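Local coordinates for FACT-Spt16 (Cicer arietinum, PDB 5CE6), which probably binds histones H3-H4 through its N-terminal domain, as part of the FACT histone chaperone complex that acts on nucleosomes during transcription, at residues W48-V56 / S154-R162; Y292-A301 / A314-Q325. All blocks are in the same frame, centred on the assembly; numbering follows the deposited sequence.

Interaction 1: W48-V56 / S154-R162; sequences WGSSDAIAV and SSTVGHIAR
D52 and T156 hold each other at the start of two parallel strands, 53-56 and 156-159. The carboxylate of D52 takes the backbone N-H of T156 on OD2, at 2.6 Å from N and with a nearly straight bond (169°). In return D52 N donates to T156 O at 2.7 Å. T156 O also receives a weak bond from A53 N. CG of D52 sits anti to the carbonyl carbon (chi1 -49°), which swings the carboxylate across to the neighbouring strand. With an alanine here the carboxylate is gone, and T156 N would probably be left without its acceptor.

The ladder then continues with G158 N to A53 O and A55 N to G158 O (2.9 Å). Packing is close at G158. Its backbone N lies 3.5 Å from S51 CB. The hydroxyl of S51 is turned back to W48 O, which also accepts from S51 N and so closes the type I' turn 48-51. T156 lies against this turn, with CG2 3.4 Å from G49 O. On the face that carries A53 and V157, A55 CB meets V157 CG1 at 4.1 Å.

The two ends are looser. S154 is exposed and poorly ordered. Past H159 the strands separate, and one water bridges A55 O and I160 N. W48 packs away from this contact, among F36, H39, W40 and F191. The pairing joins two neighbouring inner strands, 53-58 and 156-159, the latter flanked by the outermost strand 183-186 of the mixed sheet in the SPT16 N-terminal lobe.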
ATOM      1  N   TRP A  48     -14.880  12.884   8.692  1.00 23.52           N
ATOM      2  CA  TRP A  48     -13.871  13.442   9.596  1.00 23.46           C
ATOM      3  C   TRP A  48     -14.322  13.508  11.050  1.00 32.20           C
ATOM      4  O   TRP A  48     -13.807  14.310  11.828  1.00 31.23           O
ATOM      5  CB  TRP A  48     -13.413  14.817   9.104  1.00 25.59           C
ATOM      6  CG  TRP A  48     -12.733  14.754   7.776  1.00 22.97           C
ATOM      7  CD1 TRP A  48     -13.292  15.010   6.559  1.00 19.08           C
ATOM      8  CD2 TRP A  48     -11.366  14.393   7.522  1.00 23.33           C
ATOM      9  NE1 TRP A  48     -12.359  14.838   5.565  1.00 20.99           N
ATOM     10  CE2 TRP A  48     -11.166  14.464   6.130  1.00 21.27           C
ATOM     11  CE3 TRP A  48     -10.291  14.014   8.340  1.00 18.67           C
ATOM     12  CZ2 TRP A  48      -9.936  14.175   5.531  1.00 21.02           C
ATOM     13  CZ3 TRP A  48      -9.068  13.724   7.743  1.00 15.27           C
ATOM     14  CH2 TRP A  48      -8.900  13.812   6.355  1.00 21.40           C
ATOM     15  N   GLY A  49     -15.280  12.653  11.404  1.00 32.47           N
ATOM     16  CA  GLY A  49     -15.741  12.508  12.777  1.00 34.04           C
ATOM     17  C   GLY A  49     -16.117  13.783  13.509  1.00 34.64           C
ATOM     18  O   GLY A  49     -15.923  13.876  14.724  1.00 39.01           O
ATOM     19  N   SER A  50     -16.655  14.757  12.774  1.00 29.35           N
ATOM     20  CA  SER A  50     -17.052  16.057  13.331  1.00 32.85           C
ATOM     21  C   SER A  50     -15.912  16.804  14.028  1.00 31.75           C
ATOM     22  O   SER A  50     -16.143  17.577  14.967  1.00 28.28           O
ATOM     23  CB  SER A  50     -18.238  15.903  14.290  1.00 42.81           C
ATOM     24  OG  SER A  50     -19.420  15.561  13.591  1.00 44.08           O
ATOM     25  N   SER A  51     -14.685  16.572  13.575  0.50 31.07           N
ATOM     26  CA  SER A  51     -13.513  17.117  14.259  0.50 28.74           C
ATOM     27  C   SER A  51     -13.276  18.605  14.008  0.50 31.38           C
ATOM     28  O   SER A  51     -13.434  19.096  12.889  0.50 30.32           O
ATOM     29  CB  SER A  51     -12.259  16.318  13.901  0.50 23.17           C
ATOM     30  OG  SER A  51     -12.101  16.215  12.497  0.50 21.80           O
ATOM     31  N   ASP A  52     -12.889  19.307  15.072  1.00 28.15           N
ATOM     32  CA  ASP A  52     -12.564  20.723  15.016  1.00 32.92           C
ATOM     33  C   ASP A  52     -11.068  20.849  14.770  1.00 29.78           C
ATOM     34  O   ASP A  52     -10.585  21.869  14.282  1.00 31.50           O
ATOM     35  CB  ASP A  52     -12.903  21.411  16.342  1.00 38.96           C
ATOM     36  CG  ASP A  52     -14.301  21.094  16.833  1.00 50.49           C
ATOM     37  OD1 ASP A  52     -15.269  21.633  16.256  1.00 57.02           O
ATOM     38  OD2 ASP A  52     -14.426  20.322  17.809  1.00 49.33           O
ATOM     39  N   ALA A  53     -10.339  19.800  15.137  1.00 26.96           N
ATOM     40  CA  ALA A  53      -8.893  19.756  14.962  1.00 27.95           C
ATOM     41  C   ALA A  53      -8.462  18.326  14.651  1.00 24.28           C
ATOM     42  O   ALA A  53      -9.158  17.381  15.023  1.00 27.21           O
ATOM     43  CB  ALA A  53      -8.192  20.274  16.214  1.00 27.31           C
ATOM     44  N   ILE A  54      -7.333  18.159  13.962  1.00 19.38           N
ATOM     45  CA  ILE A  54      -6.840  16.826  13.613  1.00 18.27           C
ATOM     46  C   ILE A  54      -5.373  16.688  13.992  1.00 21.65           C
ATOM     47  O   ILE A  54      -4.554  17.537  13.632  1.00 19.29           O
ATOM     48  CB  ILE A  54      -6.994  16.547  12.099  1.00 21.33           C
ATOM     49  CG1 ILE A  54      -8.478  16.551  11.713  1.00 18.63           C
ATOM     50  CG2 ILE A  54      -6.331  15.219  11.711  1.00 19.75           C
ATOM     51  CD1 ILE A  54      -8.719  16.620  10.226  1.00 18.25           C
ATOM     52  N   ALA A  55      -5.051  15.627  14.731  1.00 17.82           N
ATOM     53  CA  ALA A  55      -3.688  15.401  15.204  1.00 21.59           C
ATOM     54  C   ALA A  55      -3.095  14.192  14.512  1.00 25.02           C
ATOM     55  O   ALA A  55      -3.706  13.115  14.498  1.00 21.66           O
ATOM     56  CB  ALA A  55      -3.673  15.190  16.721  1.00 19.11           C
ATOM     57  N   VAL A  56      -1.910  14.360  13.930  1.00 16.07           N
ATOM     58  CA  VAL A  56      -1.186  13.220  13.375  1.00 15.15           C
ATOM     59  C   VAL A  56       0.195  13.187  14.009  1.00 23.74           C
ATOM     60  O   VAL A  56       0.757  14.235  14.343  1.00 23.28           O
ATOM     61  CB  VAL A  56      -1.081  13.253  11.824  1.00 27.22           C
ATOM     62  CG1 VAL A  56      -2.447  13.503  11.195  1.00 27.11           C
ATOM     63  CG2 VAL A  56      -0.082  14.303  11.359  1.00 28.99           C
ATOM     64  N   SER A 154     -17.375  22.598  23.010  1.00 61.50           N
ATOM     65  CA  SER A 154     -16.437  21.504  23.239  1.00 60.20           C
ATOM     66  C   SER A 154     -15.549  21.260  22.022  1.00 53.00           C
ATOM     67  O   SER A 154     -15.809  21.785  20.941  1.00 57.95           O
ATOM     68  CB  SER A 154     -17.187  20.226  23.624  1.00 63.89           C
ATOM     69  OG  SER A 154     -18.540  20.271  23.204  1.00 70.41           O
ATOM     70  N   SER A 155     -14.497  20.467  22.201  1.00 47.05           N
ATOM     71  CA  SER A 155     -13.591  20.155  21.097  1.00 43.09           C
ATOM     72  C   SER A 155     -13.605  18.680  20.711  1.00 43.11           C
ATOM     73  O   SER A 155     -13.563  17.791  21.566  1.00 42.51           O
ATOM     74  CB  SER A 155     -12.159  20.602  21.412  1.00 45.39           C
ATOM     75  OG  SER A 155     -12.008  22.005  21.265  1.00 51.23           O
ATOM     76  N   THR A 156     -13.670  18.431  19.410  1.00 40.36           N
ATOM     77  CA  THR A 156     -13.496  17.086  18.891  1.00 33.89           C
ATOM     78  C   THR A 156     -12.197  17.032  18.097  1.00 32.23           C
ATOM     79  O   THR A 156     -12.042  17.730  17.094  1.00 32.46           O
ATOM     80  CB  THR A 156     -14.680  16.647  18.010  1.00 36.09           C
ATOM     81  OG1 THR A 156     -15.869  16.574  18.810  1.00 40.00           O
ATOM     82  CG2 THR A 156     -14.408  15.289  17.387  1.00 36.46           C
ATOM     83  N   VAL A 157     -11.259  16.217  18.567  1.00 28.72           N
ATOM     84  CA  VAL A 157      -9.990  16.026  17.876  1.00 22.33           C
ATOM     85  C   VAL A 157     -10.001  14.721  17.108  1.00 28.44           C
ATOM     86  O   VAL A 157     -10.199  13.653  17.688  1.00 24.87           O
ATOM     87  CB  VAL A 157      -8.804  16.031  18.856  1.00 26.39           C
ATOM     88  CG1 VAL A 157      -7.504  15.727  18.128  1.00 21.23           C
ATOM     89  CG2 VAL A 157      -8.713  17.369  19.539  1.00 26.38           C
ATOM     90  N   GLY A 158      -9.788  14.806  15.801  1.00 26.98           N
ATOM     91  CA  GLY A 158      -9.669  13.612  14.989  1.00 23.04           C
ATOM     92  C   GLY A 158      -8.258  13.065  15.038  1.00 28.57           C
ATOM     93  O   GLY A 158      -7.289  13.825  15.040  1.00 24.61           O
ATOM     94  N   HIS A 159      -8.139  11.745  15.106  1.00 21.27           N
ATOM     95  CA  HIS A 159      -6.836  11.102  14.995  1.00 17.37           C
ATOM     96  C   HIS A 159      -6.988   9.794  14.244  1.00 24.71           C
ATOM     97  O   HIS A 159      -8.104   9.331  14.019  1.00 25.21           O
ATOM     98  CB  HIS A 159      -6.207  10.872  16.369  1.00 23.23           C
ATOM     99  CG  HIS A 159      -6.982   9.944  17.247  1.00 35.07           C
ATOM    100  ND1 HIS A 159      -6.374   9.022  18.078  1.00 42.07           N
ATOM    101  CD2 HIS A 159      -8.314   9.794  17.441  1.00 36.81           C
ATOM    102  CE1 HIS A 159      -7.297   8.345  18.732  1.00 44.03           C
ATOM    103  NE2 HIS A 159      -8.487   8.792  18.362  1.00 40.01           N
ATOM    104  N   ILE A 160      -5.867   9.214  13.836  1.00 21.17           N
ATOM    105  CA  ILE A 160      -5.898   7.923  13.167  1.00 21.78           C
ATOM    106  C   ILE A 160      -5.875   6.889  14.284  1.00 23.44           C
ATOM    107  O   ILE A 160      -4.812   6.450  14.720  1.00 23.01           O
ATOM    108  CB  ILE A 160      -4.705   7.771  12.214  1.00 21.37           C
ATOM    109  CG1 ILE A 160      -4.699   8.942  11.219  1.00 18.98           C
ATOM    110  CG2 ILE A 160      -4.771   6.447  11.483  1.00 21.16           C
ATOM    111  CD1 ILE A 160      -3.407   9.107  10.442  1.00 21.45           C
ATOM    112  N   ALA A 161      -7.062   6.543  14.772  1.00 23.09           N
ATOM    113  CA  ALA A 161      -7.197   5.836  16.048  1.00 29.81           C
ATOM    114  C   ALA A 161      -6.536   4.460  16.065  1.00 28.46           C
ATOM    115  O   ALA A 161      -6.073   4.002  17.110  1.00 32.15           O
ATOM    116  CB  ALA A 161      -8.666   5.730  16.442  1.00 24.68           C
ATOM    117  N   ARG A 162      -6.490   3.805  14.911  1.00 28.32           N
ATOM    118  CA  ARG A 162      -5.976   2.441  14.833  1.00 29.34           C
ATOM    119  C   ARG A 162      -4.455   2.367  14.944  1.00 31.33           C
ATOM    120  O   ARG A 162      -3.889   1.286  15.129  1.00 31.46           O
ATOM    121  CB  ARG A 162      -6.448   1.755  13.548  1.00 28.89           C
TER
HETATM  122  O   HOH W   1      -3.543  10.605  13.912  1.00 29.00           O

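Interaction 2: Y292-A301 / A314-Q325; sequences YDSASVIICA and ARTFLIDADPIQ. With K (potassium ion), chain D.
I319 and S296 pair near the open end of an antiparallel beta hairpin, where A295 and S296 both face I319 in a G1 beta bulge. In the backbone, S296, I298 and C300 exchange paired N-H...O bonds with I319, F317 and R315. A295 N adds a bond to D320 O, coming from above that carbonyl's plane.

Apolar contacts line both faces of the hairpin. On one, V297 lies alongside L318 (CG1 to CG 4.1 Å), and A301 CB meets A314 CB at 3.9 Å. On the other, I298 CD1 reaches I319 CD1, and Y292 CB meets I319 CG1 at 4.1 Å. I319 CG2 lies close to a polar atom, Y292 O (3.2 Å).

Polar side chains bond to neighbouring parts of the fold. The guanidinium of R315 makes a salt bridge with D431 through NH2, and T316 OG1 bonds to L428 O. D322 and Q325 form a capping box at the start of helix 323-342.

The potassium ion is bound by A295 O at 2.9 Å, by a water and by S420. Q325 CG, anti to its carbonyl carbon (chi1 -67°), and the extended chain beyond let NE2 donate to the same A295 O, 2.9 Å off and in the amide plane.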
ATOM      1  N   TYR A 292      10.663 -27.651  -7.205  1.00 17.36           N
ATOM      2  CA  TYR A 292      10.196 -27.613  -8.581  1.00 16.60           C
ATOM      3  C   TYR A 292      10.092 -28.979  -9.234  1.00 20.88           C
ATOM      4  O   TYR A 292      10.193 -29.090 -10.452  1.00 26.20           O
ATOM      5  CB  TYR A 292      11.072 -26.686  -9.435  1.00 18.20           C
ATOM      6  CG  TYR A 292      12.551 -26.885  -9.226  1.00 17.56           C
ATOM      7  CD1 TYR A 292      13.215 -27.950  -9.824  1.00 24.62           C
ATOM      8  CD2 TYR A 292      13.280 -26.022  -8.412  1.00 18.90           C
ATOM      9  CE1 TYR A 292      14.560 -28.148  -9.624  1.00 26.11           C
ATOM     10  CE2 TYR A 292      14.626 -26.214  -8.206  1.00 24.89           C
ATOM     11  CZ  TYR A 292      15.261 -27.275  -8.816  1.00 30.65           C
ATOM     12  OH  TYR A 292      16.609 -27.470  -8.613  1.00 30.41           O
ATOM     13  N   ASP A 293       9.876 -30.020  -8.438  1.00 21.90           N
ATOM     14  CA  ASP A 293       9.615 -31.328  -9.031  1.00 24.66           C
ATOM     15  C   ASP A 293       8.211 -31.352  -9.641  1.00 23.13           C
ATOM     16  O   ASP A 293       7.539 -30.325  -9.696  1.00 19.91           O
ATOM     17  CB  ASP A 293       9.800 -32.440  -8.002  1.00 25.44           C
ATOM     18  CG  ASP A 293      10.304 -33.731  -8.627  1.00 39.33           C
ATOM     19  OD1 ASP A 293       9.667 -34.225  -9.583  1.00 45.33           O
ATOM     20  OD2 ASP A 293      11.352 -34.233  -8.173  1.00 46.85           O
ATOM     21  N   SER A 294       7.767 -32.514 -10.109  1.00 26.77           N
ATOM     22  CA  SER A 294       6.475 -32.604 -10.792  1.00 31.59           C
ATOM     23  C   SER A 294       5.308 -32.114  -9.942  1.00 21.80           C
ATOM     24  O   SER A 294       5.332 -32.235  -8.721  1.00 25.28           O
ATOM     25  CB  SER A 294       6.215 -34.037 -11.268  1.00 34.87           C
ATOM     26  OG  SER A 294       7.038 -34.342 -12.377  1.00 44.06           O
ATOM     27  N   ALA A 295       4.300 -31.551 -10.604  1.00 26.43           N
ATOM     28  CA  ALA A 295       3.095 -31.043  -9.944  1.00 29.07           C
ATOM     29  C   ALA A 295       3.422 -29.995  -8.889  1.00 19.77           C
ATOM     30  O   ALA A 295       2.939 -30.056  -7.757  1.00 21.63           O
ATOM     31  CB  ALA A 295       2.290 -32.181  -9.337  1.00 34.53           C
ATOM     32  N   SER A 296       4.228 -29.017  -9.280  1.00 15.78           N
ATOM     33  CA  SER A 296       4.673 -27.987  -8.346  1.00 15.64           C
ATOM     34  C   SER A 296       4.193 -26.613  -8.746  1.00 16.39           C
ATOM     35  O   SER A 296       3.947 -26.341  -9.925  1.00 18.96           O
ATOM     36  CB  SER A 296       6.194 -27.968  -8.262  1.00 17.96           C
ATOM     37  OG  SER A 296       6.662 -29.066  -7.521  1.00 27.08           O
ATOM     38  N   VAL A 297       4.059 -25.729  -7.760  1.00 13.21           N
ATOM     39  CA  VAL A 297       3.775 -24.332  -8.075  1.00 12.40           C
ATOM     40  C   VAL A 297       4.719 -23.444  -7.280  1.00 12.06           C
ATOM     41  O   VAL A 297       5.186 -23.820  -6.205  1.00 13.52           O
ATOM     42  CB  VAL A 297       2.303 -23.926  -7.818  1.00 23.56           C
ATOM     43  CG1 VAL A 297       1.343 -24.814  -8.603  1.00 22.05           C
ATOM     44  CG2 VAL A 297       1.979 -23.994  -6.361  1.00 20.35           C
ATOM     45  N   ILE A 298       5.007 -22.278  -7.841  1.00 11.61           N
ATOM     46  CA  ILE A 298       5.911 -21.310  -7.225  1.00 12.19           C
ATOM     47  C   ILE A 298       5.214 -19.965  -7.248  1.00 12.37           C
ATOM     48  O   ILE A 298       4.759 -19.519  -8.306  1.00 13.44           O
ATOM     49  CB  ILE A 298       7.242 -21.216  -8.014  1.00 12.09           C
ATOM     50  CG1 ILE A 298       7.972 -22.562  -7.977  1.00 14.04           C
ATOM     51  CG2 ILE A 298       8.145 -20.095  -7.460  1.00 11.73           C
ATOM     52  CD1 ILE A 298       9.129 -22.684  -8.979  1.00 16.23           C
ATOM     53  N   ILE A 299       5.123 -19.307  -6.093  1.00 10.16           N
ATOM     54  CA  ILE A 299       4.511 -17.981  -6.036  1.00  9.49           C
ATOM     55  C   ILE A 299       5.583 -16.922  -5.806  1.00 12.10           C
ATOM     56  O   ILE A 299       6.449 -17.088  -4.949  1.00  9.89           O
ATOM     57  CB  ILE A 299       3.455 -17.887  -4.916  1.00 10.48           C
ATOM     58  CG1 ILE A 299       2.284 -18.842  -5.194  1.00  9.40           C
ATOM     59  CG2 ILE A 299       2.919 -16.453  -4.782  1.00 11.08           C
ATOM     60  CD1 ILE A 299       1.207 -18.790  -4.125  1.00 11.91           C
ATOM     61  N   CYS A 300       5.544 -15.857  -6.604  0.63  9.10           N
ATOM     62  CA  CYS A 300       6.427 -14.709  -6.399  0.63 11.21           C
ATOM     63  C   CYS A 300       5.635 -13.417  -6.394  0.63 11.16           C
ATOM     64  O   CYS A 300       4.887 -13.128  -7.327  0.63  8.59           O
ATOM     65  CB  CYS A 300       7.517 -14.607  -7.472  0.63 12.55           C
ATOM     66  SG  CYS A 300       8.515 -13.074  -7.317  0.63 13.77           S
ATOM     67  N   ALA A 301       5.814 -12.630  -5.341  1.00  9.54           N
ATOM     68  CA  ALA A 301       5.210 -11.299  -5.272  1.00  8.62           C
ATOM     69  C   ALA A 301       6.317 -10.286  -5.022  1.00  7.92           C
ATOM     70  O   ALA A 301       7.130 -10.460  -4.122  1.00 11.15           O
ATOM     71  CB  ALA A 301       4.164 -11.226  -4.165  1.00  7.91           C
ATOM     72  N   ALA A 314       2.302  -9.931  -8.746  1.00  9.18           N
ATOM     73  CA  ALA A 314       2.486 -11.278  -8.229  1.00  7.58           C
ATOM     74  C   ALA A 314       2.162 -12.229  -9.358  1.00  8.28           C
ATOM     75  O   ALA A 314       1.204 -12.006 -10.104  1.00 10.98           O
ATOM     76  CB  ALA A 314       1.580 -11.554  -7.028  1.00  7.33           C
ATOM     77  N   ARG A 315       2.980 -13.273  -9.487  1.00  8.81           N
ATOM     78  CA  ARG A 315       2.773 -14.295 -10.517  1.00  9.67           C
ATOM     79  C   ARG A 315       2.957 -15.660  -9.904  1.00 12.16           C
ATOM     80  O   ARG A 315       3.677 -15.815  -8.926  1.00 10.13           O
ATOM     81  CB  ARG A 315       3.777 -14.109 -11.657  1.00  9.87           C
ATOM     82  CG  ARG A 315       3.589 -12.823 -12.473  1.00  9.19           C
ATOM     83  CD  ARG A 315       2.321 -12.894 -13.327  1.00 11.49           C
ATOM     84  NE  ARG A 315       2.140 -11.683 -14.144  1.00 12.48           N
ATOM     85  CZ  ARG A 315       1.406 -10.634 -13.779  1.00  8.94           C
ATOM     86  NH1 ARG A 315       0.781 -10.622 -12.605  1.00 10.57           N
ATOM     87  NH2 ARG A 315       1.285  -9.593 -14.597  1.00  9.70           N
ATOM     88  N   THR A 316       2.290 -16.652 -10.482  1.00  9.33           N
ATOM     89  CA  THR A 316       2.471 -18.034 -10.074  1.00 11.05           C
ATOM     90  C   THR A 316       2.996 -18.815 -11.274  1.00 13.34           C
ATOM     91  O   THR A 316       2.508 -18.651 -12.398  1.00 12.26           O
ATOM     92  CB  THR A 316       1.153 -18.637  -9.622  1.00 10.78           C
ATOM     93  OG1 THR A 316       0.670 -17.888  -8.507  1.00 10.13           O
ATOM     94  CG2 THR A 316       1.340 -20.086  -9.194  1.00 12.86           C
ATOM     95  N   PHE A 317       4.011 -19.635 -11.039  1.00 12.72           N
ATOM     96  CA  PHE A 317       4.587 -20.455 -12.096  1.00 12.73           C
ATOM     97  C   PHE A 317       4.334 -21.916 -11.773  1.00 12.07           C
ATOM     98  O   PHE A 317       4.360 -22.329 -10.620  1.00 11.97           O
ATOM     99  CB  PHE A 317       6.080 -20.152 -12.246  1.00 12.65           C
ATOM    100  CG  PHE A 317       6.364 -18.698 -12.459  1.00 14.04           C
ATOM    101  CD1 PHE A 317       6.242 -18.128 -13.721  1.00 14.33           C
ATOM    102  CD2 PHE A 317       6.716 -17.889 -11.393  1.00 12.39           C
ATOM    103  CE1 PHE A 317       6.483 -16.781 -13.915  1.00 15.72           C
ATOM    104  CE2 PHE A 317       6.958 -16.536 -11.583  1.00 14.95           C
ATOM    105  CZ  PHE A 317       6.842 -15.984 -12.840  1.00 14.62           C
ATOM    106  N   LEU A 318       4.054 -22.696 -12.806  1.00 14.16           N
ATOM    107  CA  LEU A 318       3.608 -24.057 -12.614  1.00 13.52           C
ATOM    108  C   LEU A 318       4.613 -24.970 -13.294  1.00 14.11           C
ATOM    109  O   LEU A 318       4.972 -24.749 -14.450  1.00 20.50           O
ATOM    110  CB  LEU A 318       2.206 -24.249 -13.220  1.00 20.25           C
ATOM    111  CG  LEU A 318       0.988 -23.625 -12.516  1.00 24.23           C
ATOM    112  CD1 LEU A 318       0.998 -22.105 -12.569  1.00 29.93           C
ATOM    113  CD2 LEU A 318      -0.318 -24.140 -13.114  1.00 21.34           C
ATOM    114  N   ILE A 319       5.073 -25.984 -12.568  1.00 14.56           N
ATOM    115  CA  ILE A 319       6.066 -26.911 -13.084  1.00 17.16           C
ATOM    116  C   ILE A 319       5.423 -28.285 -13.222  1.00 18.91           C
ATOM    117  O   ILE A 319       5.141 -28.929 -12.209  1.00 20.51           O
ATOM    118  CB  ILE A 319       7.255 -27.054 -12.115  1.00 24.28           C
ATOM    119  CG1 ILE A 319       7.648 -25.699 -11.514  1.00 27.47           C
ATOM    120  CG2 ILE A 319       8.431 -27.745 -12.807  1.00 27.60           C
ATOM    121  CD1 ILE A 319       8.123 -24.685 -12.532  1.00 31.94           C
ATOM    122  N   ASP A 320       5.202 -28.726 -14.459  1.00 21.65           N
ATOM    123  CA  ASP A 320       4.543 -30.007 -14.723  1.00 26.67           C
ATOM    124  C   ASP A 320       3.240 -30.101 -13.925  1.00 22.89           C
ATOM    125  O   ASP A 320       2.989 -31.084 -13.220  1.00 24.98           O
ATOM    126  CB  ASP A 320       5.476 -31.168 -14.367  1.00 33.79           C
ATOM    127  CG  ASP A 320       6.738 -31.187 -15.213  1.00 36.63           C
ATOM    128  OD1 ASP A 320       6.624 -31.260 -16.451  1.00 35.90           O
ATOM    129  OD2 ASP A 320       7.843 -31.123 -14.637  1.00 45.65           O
ATOM    130  N   ALA A 321       2.434 -29.053 -14.027  1.00 24.70           N
ATOM    131  CA  ALA A 321       1.216 -28.921 -13.236  1.00 26.76           C
ATOM    132  C   ALA A 321       0.252 -30.065 -13.483  1.00 24.29           C
ATOM    133  O   ALA A 321       0.073 -30.495 -14.621  1.00 25.20           O
ATOM    134  CB  ALA A 321       0.535 -27.609 -13.550  1.00 25.95           C
ATOM    135  N   ASP A 322      -0.382 -30.542 -12.418  1.00 20.18           N
ATOM    136  CA  ASP A 322      -1.399 -31.573 -12.557  1.00 17.62           C
ATOM    137  C   ASP A 322      -2.707 -30.937 -13.043  1.00 22.42           C
ATOM    138  O   ASP A 322      -2.787 -29.711 -13.157  1.00 20.40           O
ATOM    139  CB  ASP A 322      -1.526 -32.415 -11.266  1.00 20.24           C
ATOM    140  CG  ASP A 322      -2.211 -31.689 -10.115  1.00 21.58           C
ATOM    141  OD1 ASP A 322      -3.042 -30.789 -10.330  1.00 20.34           O
ATOM    142  OD2 ASP A 322      -1.920 -32.061  -8.954  1.00 27.32           O
ATOM    143  N   PRO A 323      -3.720 -31.751 -13.372  1.00 19.42           N
ATOM    144  CA  PRO A 323      -4.923 -31.141 -13.951  1.00 19.62           C
ATOM    145  C   PRO A 323      -5.656 -30.155 -13.039  1.00 22.38           C
ATOM    146  O   PRO A 323      -6.290 -29.230 -13.557  1.00 18.72           O
ATOM    147  CB  PRO A 323      -5.813 -32.349 -14.235  1.00 25.60           C
ATOM    148  CG  PRO A 323      -4.857 -33.428 -14.507  1.00 24.32           C
ATOM    149  CD  PRO A 323      -3.738 -33.220 -13.540  1.00 19.01           C
ATOM    150  N   ILE A 324      -5.573 -30.344 -11.723  1.00 18.42           N
ATOM    151  CA  ILE A 324      -6.295 -29.482 -10.799  1.00 17.54           C
ATOM    152  C   ILE A 324      -5.561 -28.157 -10.684  1.00 20.38           C
ATOM    153  O   ILE A 324      -6.175 -27.083 -10.701  1.00 16.46           O
ATOM    154  CB  ILE A 324      -6.434 -30.136  -9.417  1.00 23.16           C
ATOM    155  CG1 ILE A 324      -7.199 -31.458  -9.541  1.00 27.93           C
ATOM    156  CG2 ILE A 324      -7.140 -29.197  -8.446  1.00 21.42           C
ATOM    157  CD1 ILE A 324      -7.430 -32.170  -8.230  1.00 32.72           C
ATOM    158  N   GLN A 325      -4.237 -28.236 -10.584  1.00 14.93           N
ATOM    159  CA  GLN A 325      -3.406 -27.026 -10.501  1.00 14.03           C
ATOM    160  C   GLN A 325      -3.570 -26.196 -11.773  1.00 13.80           C
ATOM    161  O   GLN A 325      -3.645 -24.972 -11.715  1.00 14.10           O
ATOM    162  CB  GLN A 325      -1.937 -27.394 -10.299  1.00 14.93           C
ATOM    163  CG  GLN A 325      -1.617 -28.057  -8.939  1.00 14.31           C
ATOM    164  CD  GLN A 325      -0.239 -28.688  -8.905  1.00 19.38           C
ATOM    165  OE1 GLN A 325       0.281 -29.128  -9.933  1.00 19.60           O
ATOM    166  NE2 GLN A 325       0.358 -28.752  -7.712  1.00 17.42           N
TER
HETATM  167  K     K D 503       4.413 -31.252  -5.564  1.00 45.75           K
HETATM  168  O   HOH W   2       6.156 -33.536  -4.964  1.00 28.78           O

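Overall arrangement
Interaction 1 comes first along the chain and is complete before interaction 2 begins, and the two share no strand or helix. Their centres are 48 Å apart, on opposite sides of the chain's centre, and their nearest atoms are about 24 Å apart. Interaction 1 lies in the six-stranded mixed sheet of the N-terminal lobe. Its strands come from distant parts of the sequence, with 97 residues between the segments. Interaction 2 lies in the region related to M24 metallopeptidases and is local, joining neighbouring strands 296-306 and 309-319. Helix 200-230 packs on this hairpin. Each contact therefore helps build a separate sheet, consistent with a two-lobed Spt16 N-terminal domain.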